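Local coordinates for protein probable benzoylformate decarboxylase (PDB 7ORX) that belongs to the family of three-domain thiamine diphosphate enzymes and binds thiamine diphosphate and a sodium ion within an assembly of four chains, at residues E198-A203 with N330-S335; A363-G368 with S388-S393; G437-W442 with E491-R496. All blocks are in the same frame, centred on the assembly; numbering follows the deposited sequence.

Contact 1: E198-A203 with N330-S335; sequences ETLESA and NMVKPS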
loop_
_atom_site.group_PDB
_atom_site.type_symbol
_atom_site.label_atom_id
_atom_site.label_comp_id
_atom_site.label_asym_id
_atom_site.label_seq_id
_atom_site.Cartn_x
_atom_site.Cartn_y
_atom_site.Cartn_z
ATOM N N GLU C 198 1.390 41.241 -17.944
ATOM C CA GLU C 198 1.674 42.452 -17.129
ATOM C C GLU C 198 2.946 42.172 -16.320
ATOM O O GLU C 198 3.911 42.900 -16.508
ATOM C CB GLU C 198 0.508 42.854 -16.226
ATOM C CG GLU C 198 0.713 44.217 -15.572
ATOM C CD GLU C 198 -0.565 45.081 -15.434
ATOM O OE1 GLU C 198 -1.714 44.523 -15.276
ATOM O OE2 GLU C 198 -0.445 46.343 -15.482
ATOM N N THR C 199 2.998 41.097 -15.540
ATOM C CA THR C 199 4.153 40.768 -14.665
ATOM C C THR C 199 5.449 40.688 -15.484
ATOM O O THR C 199 6.516 41.080 -14.943
ATOM C CB THR C 199 4.003 39.422 -13.951
ATOM O OG1 THR C 199 2.657 39.289 -13.512
ATOM C CG2 THR C 199 4.910 39.280 -12.750
ATOM N N LEU C 200 5.371 40.180 -16.721
ATOM C CA LEU C 200 6.547 39.978 -17.602
ATOM C C LEU C 200 7.015 41.326 -18.148
ATOM O O LEU C 200 8.224 41.607 -17.997
ATOM C CB LEU C 200 6.201 38.993 -18.723
ATOM C CG LEU C 200 6.275 37.516 -18.333
ATOM C CD1 LEU C 200 5.818 36.629 -19.469
ATOM C CD2 LEU C 200 7.687 37.131 -17.940
ATOM N N GLU C 201 6.122 42.133 -18.730
ATOM C CA GLU C 201 6.468 43.467 -19.279
ATOM C C GLU C 201 6.849 44.433 -18.144
ATOM O O GLU C 201 7.586 45.401 -18.428
ATOM C CB GLU C 201 5.312 43.990 -20.121
ATOM C CG GLU C 201 5.022 43.132 -21.337
ATOM C CD GLU C 201 3.740 43.510 -22.075
ATOM O OE1 GLU C 201 2.948 44.371 -21.551
ATOM O OE2 GLU C 201 3.495 42.905 -23.162
ATOM N N SER C 202 6.345 44.185 -16.920
ATOM C CA SER C 202 6.695 44.892 -15.651
ATOM C C SER C 202 8.196 44.793 -15.366
ATOM O O SER C 202 8.805 45.799 -14.988
ATOM C CB SER C 202 5.975 44.313 -14.464
ATOM O OG SER C 202 4.916 45.140 -14.092
ATOM N N ALA C 203 8.728 43.579 -15.410
ATOM C CA ALA C 203 10.007 43.225 -14.769
ATOM C C ALA C 203 11.121 44.052 -15.415
ATOM O O ALA C 203 11.109 44.200 -16.648
ATOM C CB ALA C 203 10.224 41.746 -14.880
ATOM N N ASN C 330 3.758 35.167 -28.412
ATOM C CA ASN C 330 3.123 35.889 -29.547
ATOM C C ASN C 330 2.496 37.204 -29.070
ATOM O O ASN C 330 2.140 37.979 -29.956
ATOM C CB ASN C 330 2.158 34.990 -30.326
ATOM C CG ASN C 330 2.910 33.948 -31.140
ATOM O OD1 ASN C 330 3.887 34.231 -31.851
ATOM N ND2 ASN C 330 2.483 32.707 -31.014
ATOM N N MET C 331 2.425 37.482 -27.757
ATOM C CA MET C 331 1.620 38.616 -27.235
ATOM C C MET C 331 2.385 39.575 -26.313
ATOM O O MET C 331 1.926 40.748 -26.209
ATOM C CB MET C 331 0.375 38.096 -26.525
ATOM C CG MET C 331 -0.836 38.068 -27.427
ATOM S SD MET C 331 -2.346 37.821 -26.385
ATOM C CE MET C 331 -3.673 38.052 -27.578
ATOM N N VAL C 332 3.490 39.172 -25.682
ATOM C CA VAL C 332 4.362 40.143 -24.943
ATOM C C VAL C 332 4.973 41.146 -25.931
ATOM O O VAL C 332 5.290 40.752 -27.072
ATOM C CB VAL C 332 5.448 39.482 -24.083
ATOM C CG1 VAL C 332 4.849 38.543 -23.048
ATOM C CG2 VAL C 332 6.459 38.774 -24.931
ATOM N N LYS C 333 5.072 42.406 -25.498
ATOM C CA LYS C 333 5.621 43.556 -26.269
ATOM C C LYS C 333 7.145 43.460 -26.207
ATOM O O LYS C 333 7.701 43.154 -25.151
ATOM C CB LYS C 333 5.142 44.905 -25.692
ATOM C CG LYS C 333 3.690 45.306 -25.970
ATOM C CD LYS C 333 3.252 45.166 -27.448
ATOM C CE LYS C 333 4.297 45.474 -28.532
ATOM N NZ LYS C 333 4.286 46.878 -29.017
ATOM N N PRO C 334 7.869 43.674 -27.328
ATOM C CA PRO C 334 9.321 43.853 -27.263
ATOM C C PRO C 334 9.680 44.876 -26.167
ATOM O O PRO C 334 8.997 45.880 -26.094
ATOM C CB PRO C 334 9.700 44.317 -28.680
ATOM C CG PRO C 334 8.620 43.714 -29.556
ATOM C CD PRO C 334 7.362 43.741 -28.706
ATOM N N SER C 335 10.664 44.574 -25.311
ATOM C CA SER C 335 11.046 45.403 -24.141
ATOM C C SER C 335 12.128 46.454 -24.512
ATOM O O SER C 335 12.862 46.336 -25.594
ATOM C CB SER C 335 11.558 44.545 -23.020
ATOM O OG SER C 335 10.665 43.511 -22.666
#

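Contact 2: A363-G368 with S388-S393; sequences ALVRAG and SQMDLS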
loop_
_atom_site.group_PDB
_atom_site.type_symbol
_atom_site.label_atom_id
_atom_site.label_comp_id
_atom_site.label_asym_id
_atom_site.label_seq_id
_atom_site.Cartn_x
_atom_site.Cartn_y
_atom_site.Cartn_z
ATOM N N ALA C 363 34.188 18.345 -27.554
ATOM C CA ALA C 363 34.548 19.259 -28.666
ATOM C C ALA C 363 34.786 18.453 -29.940
ATOM O O ALA C 363 34.313 18.885 -30.981
ATOM C CB ALA C 363 35.730 20.103 -28.288
ATOM N N LEU C 364 35.478 17.315 -29.859
ATOM C CA LEU C 364 35.600 16.343 -30.986
ATOM C C LEU C 364 34.194 15.849 -31.371
ATOM O O LEU C 364 33.895 15.801 -32.559
ATOM C CB LEU C 364 36.506 15.178 -30.584
ATOM C CG LEU C 364 37.988 15.347 -30.904
ATOM C CD1 LEU C 364 38.408 16.817 -31.070
ATOM C CD2 LEU C 364 38.827 14.662 -29.814
ATOM N N VAL C 365 33.329 15.516 -30.421
ATOM C CA VAL C 365 31.968 15.065 -30.801
ATOM C C VAL C 365 31.235 16.221 -31.506
ATOM O O VAL C 365 30.577 15.966 -32.497
ATOM C CB VAL C 365 31.197 14.534 -29.581
ATOM C CG1 VAL C 365 29.716 14.373 -29.866
ATOM C CG2 VAL C 365 31.822 13.230 -29.074
ATOM N N ARG C 366 31.360 17.455 -31.036
ATOM C CA ARG C 366 30.705 18.612 -31.688
ATOM C C ARG C 366 31.132 18.678 -33.157
ATOM O O ARG C 366 30.258 18.777 -34.024
ATOM C CB ARG C 366 31.036 19.925 -30.969
ATOM C CG ARG C 366 30.388 21.150 -31.599
ATOM C CD ARG C 366 30.806 22.450 -30.953
ATOM N NE ARG C 366 32.238 22.831 -31.027
ATOM C CZ ARG C 366 33.092 22.844 -30.004
ATOM N NH1 ARG C 366 32.727 22.456 -28.797
ATOM N NH2 ARG C 366 34.331 23.221 -30.193
ATOM N N ALA C 367 32.432 18.631 -33.421
ATOM C CA ALA C 367 33.041 18.789 -34.761
ATOM C C ALA C 367 32.675 17.626 -35.691
ATOM O O ALA C 367 32.592 17.857 -36.889
ATOM C CB ALA C 367 34.529 18.900 -34.601
ATOM N N GLY C 368 32.498 16.408 -35.180
ATOM C CA GLY C 368 32.241 15.195 -35.994
ATOM C C GLY C 368 30.769 14.935 -36.231
ATOM O O GLY C 368 30.458 14.320 -37.205
ATOM N N SER C 388 29.316 23.250 -21.738
ATOM C CA SER C 388 30.274 24.320 -22.116
ATOM C C SER C 388 30.783 24.049 -23.535
ATOM O O SER C 388 31.455 24.902 -24.099
ATOM C CB SER C 388 31.397 24.415 -21.106
ATOM O OG SER C 388 32.300 23.342 -21.288
ATOM N N GLN C 389 30.404 22.917 -24.125
ATOM C CA GLN C 389 31.103 22.376 -25.313
ATOM C C GLN C 389 30.117 21.852 -26.375
ATOM O O GLN C 389 30.588 21.608 -27.457
ATOM C CB GLN C 389 32.075 21.327 -24.781
ATOM C CG GLN C 389 33.376 21.246 -25.559
ATOM C CD GLN C 389 34.251 22.471 -25.421
ATOM O OE1 GLN C 389 34.767 22.984 -26.397
ATOM N NE2 GLN C 389 34.453 22.934 -24.205
ATOM N N MET C 390 28.797 21.756 -26.149
ATOM C CA MET C 390 27.896 21.152 -27.167
ATOM C C MET C 390 27.036 22.208 -27.843
ATOM O O MET C 390 26.709 23.209 -27.158
ATOM C CB MET C 390 27.013 20.090 -26.522
ATOM C CG MET C 390 27.829 18.885 -26.096
ATOM S SD MET C 390 28.533 18.063 -27.515
ATOM C CE MET C 390 27.256 16.851 -27.797
ATOM N N ASP C 391 26.713 21.977 -29.133
ATOM C CA ASP C 391 25.855 22.873 -29.973
ATOM C C ASP C 391 24.578 22.121 -30.350
ATOM O O ASP C 391 24.490 21.608 -31.461
ATOM C CB ASP C 391 26.568 23.407 -31.225
ATOM C CG ASP C 391 25.776 24.380 -32.100
ATOM O OD1 ASP C 391 24.608 24.701 -31.764
ATOM O OD2 ASP C 391 26.337 24.809 -33.135
ATOM N N LEU C 392 23.616 22.130 -29.443
ATOM C CA LEU C 392 22.267 21.512 -29.584
ATOM C C LEU C 392 21.301 22.580 -30.072
ATOM O O LEU C 392 21.253 23.629 -29.444
ATOM C CB LEU C 392 21.843 21.011 -28.204
ATOM C CG LEU C 392 22.418 19.678 -27.736
ATOM C CD1 LEU C 392 23.775 19.420 -28.302
ATOM C CD2 LEU C 392 22.485 19.618 -26.225
ATOM N N SER C 393 20.547 22.352 -31.141
ATOM C CA SER C 393 19.694 23.434 -31.713
ATOM C C SER C 393 18.323 22.953 -32.196
ATOM O O SER C 393 17.639 23.750 -32.816
ATOM C CB SER C 393 20.440 24.156 -32.818
ATOM O OG SER C 393 20.650 23.312 -33.933
#

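Contact 3: G437-W442 with E491-R496; sequences GITALW and EGYGVR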
loop_
_atom_site.group_PDB
_atom_site.type_symbol
_atom_site.label_atom_id
_atom_site.label_comp_id
_atom_site.label_asym_id
_atom_site.label_seq_id
_atom_site.Cartn_x
_atom_site.Cartn_y
_atom_site.Cartn_z
ATOM N N GLY C 437 22.829 -1.340 -18.027
ATOM C CA GLY C 437 22.000 -1.616 -19.217
ATOM C C GLY C 437 22.731 -2.252 -20.373
ATOM O O GLY C 437 22.340 -2.040 -21.524
ATOM N N ILE C 438 23.778 -3.022 -20.099
ATOM C CA ILE C 438 24.794 -3.496 -21.093
ATOM C C ILE C 438 24.110 -4.407 -22.100
ATOM O O ILE C 438 24.464 -4.380 -23.285
ATOM C CB ILE C 438 25.954 -4.206 -20.363
ATOM C CG1 ILE C 438 27.181 -4.391 -21.265
ATOM C CG2 ILE C 438 25.512 -5.528 -19.755
ATOM C CD1 ILE C 438 27.882 -3.087 -21.618
ATOM N N THR C 439 23.134 -5.191 -21.647
ATOM C CA THR C 439 22.451 -6.209 -22.483
ATOM C C THR C 439 21.636 -5.534 -23.594
ATOM O O THR C 439 21.287 -6.242 -24.504
ATOM C CB THR C 439 21.509 -7.085 -21.655
ATOM O OG1 THR C 439 20.530 -6.199 -21.109
ATOM C CG2 THR C 439 22.215 -7.846 -20.557
ATOM N N ALA C 440 21.324 -4.243 -23.529
ATOM C CA ALA C 440 20.609 -3.558 -24.624
ATOM C C ALA C 440 21.464 -3.543 -25.880
ATOM O O ALA C 440 20.910 -3.278 -26.972
ATOM C CB ALA C 440 20.247 -2.164 -24.244
ATOM N N LEU C 441 22.763 -3.806 -25.761
ATOM C CA LEU C 441 23.633 -3.879 -26.953
ATOM C C LEU C 441 23.194 -5.039 -27.841
ATOM O O LEU C 441 23.224 -4.884 -29.074
ATOM C CB LEU C 441 25.080 -4.055 -26.506
ATOM C CG LEU C 441 25.765 -2.806 -25.980
ATOM C CD1 LEU C 441 27.184 -3.158 -25.570
ATOM C CD2 LEU C 441 25.746 -1.701 -27.037
ATOM N N TRP C 442 22.810 -6.164 -27.239
ATOM C CA TRP C 442 22.254 -7.343 -27.961
ATOM C C TRP C 442 21.057 -6.928 -28.818
ATOM O O TRP C 442 21.054 -7.267 -30.003
ATOM C CB TRP C 442 21.838 -8.420 -26.976
ATOM C CG TRP C 442 21.343 -9.658 -27.647
ATOM C CD1 TRP C 442 22.113 -10.687 -28.111
ATOM C CD2 TRP C 442 19.979 -10.006 -27.915
ATOM N NE1 TRP C 442 21.313 -11.655 -28.652
ATOM C CE2 TRP C 442 19.996 -11.272 -28.525
ATOM C CE3 TRP C 442 18.758 -9.385 -27.707
ATOM C CZ2 TRP C 442 18.833 -11.916 -28.936
ATOM C CZ3 TRP C 442 17.601 -10.031 -28.102
ATOM C CH2 TRP C 442 17.645 -11.275 -28.711
ATOM N N GLU C 491 31.399 -7.109 -28.272
ATOM C CA GLU C 491 31.565 -8.209 -29.253
ATOM C C GLU C 491 30.835 -9.412 -28.676
ATOM O O GLU C 491 30.224 -10.159 -29.449
ATOM C CB GLU C 491 33.036 -8.426 -29.602
ATOM C CG GLU C 491 33.630 -7.260 -30.421
ATOM C CD GLU C 491 35.121 -7.391 -30.797
ATOM O OE1 GLU C 491 35.591 -6.642 -31.737
ATOM O OE2 GLU C 491 35.828 -8.275 -30.194
ATOM N N GLY C 492 30.806 -9.523 -27.355
ATOM C CA GLY C 492 29.995 -10.537 -26.651
ATOM C C GLY C 492 28.533 -10.478 -27.030
ATOM O O GLY C 492 27.919 -11.529 -27.057
ATOM N N TYR C 493 27.998 -9.292 -27.306
ATOM C CA TYR C 493 26.568 -9.089 -27.641
ATOM C C TYR C 493 26.403 -8.841 -29.140
ATOM O O TYR C 493 25.283 -8.747 -29.589
ATOM C CB TYR C 493 25.971 -8.021 -26.727
ATOM C CG TYR C 493 25.663 -8.523 -25.331
ATOM C CD1 TYR C 493 24.965 -9.695 -25.142
ATOM C CD2 TYR C 493 26.069 -7.850 -24.192
ATOM C CE1 TYR C 493 24.673 -10.179 -23.878
ATOM C CE2 TYR C 493 25.768 -8.313 -22.915
ATOM C CZ TYR C 493 25.062 -9.491 -22.756
ATOM O OH TYR C 493 24.736 -10.043 -21.547
ATOM N N GLY C 494 27.467 -8.916 -29.930
ATOM C CA GLY C 494 27.366 -8.864 -31.403
ATOM C C GLY C 494 27.415 -7.445 -31.912
ATOM O O GLY C 494 27.035 -7.221 -33.077
ATOM N N VAL C 495 27.872 -6.505 -31.087
ATOM C CA VAL C 495 28.205 -5.130 -31.550
ATOM C C VAL C 495 29.721 -4.963 -31.759
ATOM O O VAL C 495 30.504 -5.309 -30.888
ATOM C CB VAL C 495 27.649 -4.084 -30.585
ATOM C CG1 VAL C 495 27.978 -2.660 -31.019
ATOM C CG2 VAL C 495 26.173 -4.267 -30.469
ATOM N N ARG C 496 30.070 -4.350 -32.880
ATOM C CA ARG C 496 31.454 -4.030 -33.308
ATOM C C ARG C 496 31.959 -2.926 -32.378
ATOM O O ARG C 496 31.279 -1.919 -32.255
ATOM C CB ARG C 496 31.438 -3.692 -34.814
ATOM C CG ARG C 496 32.307 -2.527 -35.300
ATOM C CD ARG C 496 32.087 -2.057 -36.757
ATOM N NE ARG C 496 33.353 -1.719 -37.440
ATOM C CZ ARG C 496 33.885 -0.497 -37.585
ATOM N NH1 ARG C 496 33.244 0.577 -37.127
ATOM N NH2 ARG C 496 35.072 -0.381 -38.180
#

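Contact 1: E198-A203 with N330-S335
Glu201 reaches across from the last turn of its helix to the chain at Val332 and Lys333, and its carboxylate carries most of this contact. Starting at CB, the side chain leaves with CG anti to the carbonyl carbon (chi1 -63°) and then runs extended, so CB and CG serve to span the gap. CD is the first atom to come close, 3.8 Å from Lys333 N. OE2 at the tip does the binding: it accepts the backbone N-H of Lys333, with OE2 and N 2.9 Å apart. The bond is fairly straight, 158° at the hydrogen, but the donor comes to the anti side of the oxygen and stands 33° out of the carboxylate plane. The same OE2 lies 3.4 Å from Val332 CA, and the CB and CG of Lys333 pass beside it. The lysine chain then bends away, so it is the backbone N-H, not the amino group, that OE2 accepts. The residue before Glu201, Leu200, makes the apolar part of the contact, its CD1 4.2 Å from Val332 CG1. Leu200 also rests on Leu272 and Leu274 of strand 272-276, while Val332 packs on Leu226 and Lys229 of helix 220-230. The two segments thus join the C-terminal end of helix 190-202 to the chain leaving helix 321-331, beside the parallel sheet of the Rossmann-like central domain.

Contact 2: A363-G368 with S388-S393
Arg366 NH1 holds two oxygens of one residue, the main-chain and side-chain carbonyls of Gln389. The shorter bond runs from NH1 to Gln389 O, 2.7 Å, and this oxygen lies almost exactly in the guanidinium plane. The second, from NH1 to Gln389 OE1, is longer at 3.2 Å yet straighter, 168° at the hydrogen. Here too the acceptor is close to the guanidinium plane, but the amide itself is turned, its plane 42° from that of the arginine group. Gln389 can offer both oxygens because its side chain is bent at chi2 (67°), which brings OE1 back toward helix 358-368 and to 3.6 Å from Ala363 CB. Arg366, with CG anti to its backbone N, is extended as far as CD and then folds at chi3 toward the preceding turn, so that Ala363 O sits 4.2 Å above the guanidinium centre. Phe346 makes a cation-pi contact with the same group and also touches Gln389, so the arginine's position is fixed by more than its two bonds. On the buried side of the helix Val365 CG1 meets Met390 CE at 4.1 Å, and both side chains lie against Tyr375 of strand 374-378. Past Met390, Thr247 hydrogen-bonds the chain at Met390 and Leu392. Helix 358-368 leads into strand 374-378, and helix 383-389 follows in the beta-alpha-beta crossover to strand 398-399, so the contact joins the helices before and after one strand of the C-terminal thiamine diphosphate-binding domain's parallel sheet.

Contact 3: G437-W442 with E491-R496
Tyr493 packs against Ile438, Thr439, Leu441 and Trp442 in a fully buried, side-chain-driven contact with no hydrogen bond between the segments, set in the C-terminal thiamine diphosphate-binding domain where a second subunit closes in. The tyrosine ring lies along the turn that leads into helix 440-447. Thr439 CA sits over one of its faces, and Thr439 CG2 is 3.5 Å from Tyr493 OH, the two side chains running side by side in the same direction. Further back on the ring, Trp442 CB approaches CD1 of Tyr493 at 3.8 Å. Ile438 CG2 comes to 4.2 Å from Tyr493 CE2. The root of the tyrosine is occupied as well, its CB lying 4.1 Å from Leu441 CB. A type I turn from Gly437 to Ala440 presents this row of residues, while on the other side helix 486-493 ends in a Schellman motif at Gly494, whose positive phi swings the chain round toward strand 496-500. After that turn Val495 comes next to Leu441, its CG2 4.1 Å from Leu441 CB and also against the Leu441 carbonyl oxygen. With CG2 anti to its own carbonyl carbon, Val495 turns this methyl to the helix. The polar ends look outward to the neighbouring subunit: Tyr493 OH bonds Asn435 OD1 of the second subunit, and Trp442 NE1 bonds Pro482 O of the second subunit. Within the chain, Leu48 touches both Trp442 and Tyr493, and His49 touches Thr439.

Overall arrangement
The three contacts follow one another along the chain without overlapping. Contact 1 belongs to the central domain and is the remote one: its nearest atoms are about 17 Å from contact 2 and about 40 Å from contact 3, which lies on the opposite side of the chain's centre. Contacts 2 and 3 sit in the region of the C-terminal domain, with centres 26 Å apart and about 14 Å between nearest atoms. Contact 3 is set back from the bound ligands: the side chain of Trp442 is about 11 Å from a bound thiamine diphosphate and that of Ile438 about 13 Å from a bound sodium ion. Of the three, contact 3 alone is touched by another subunit.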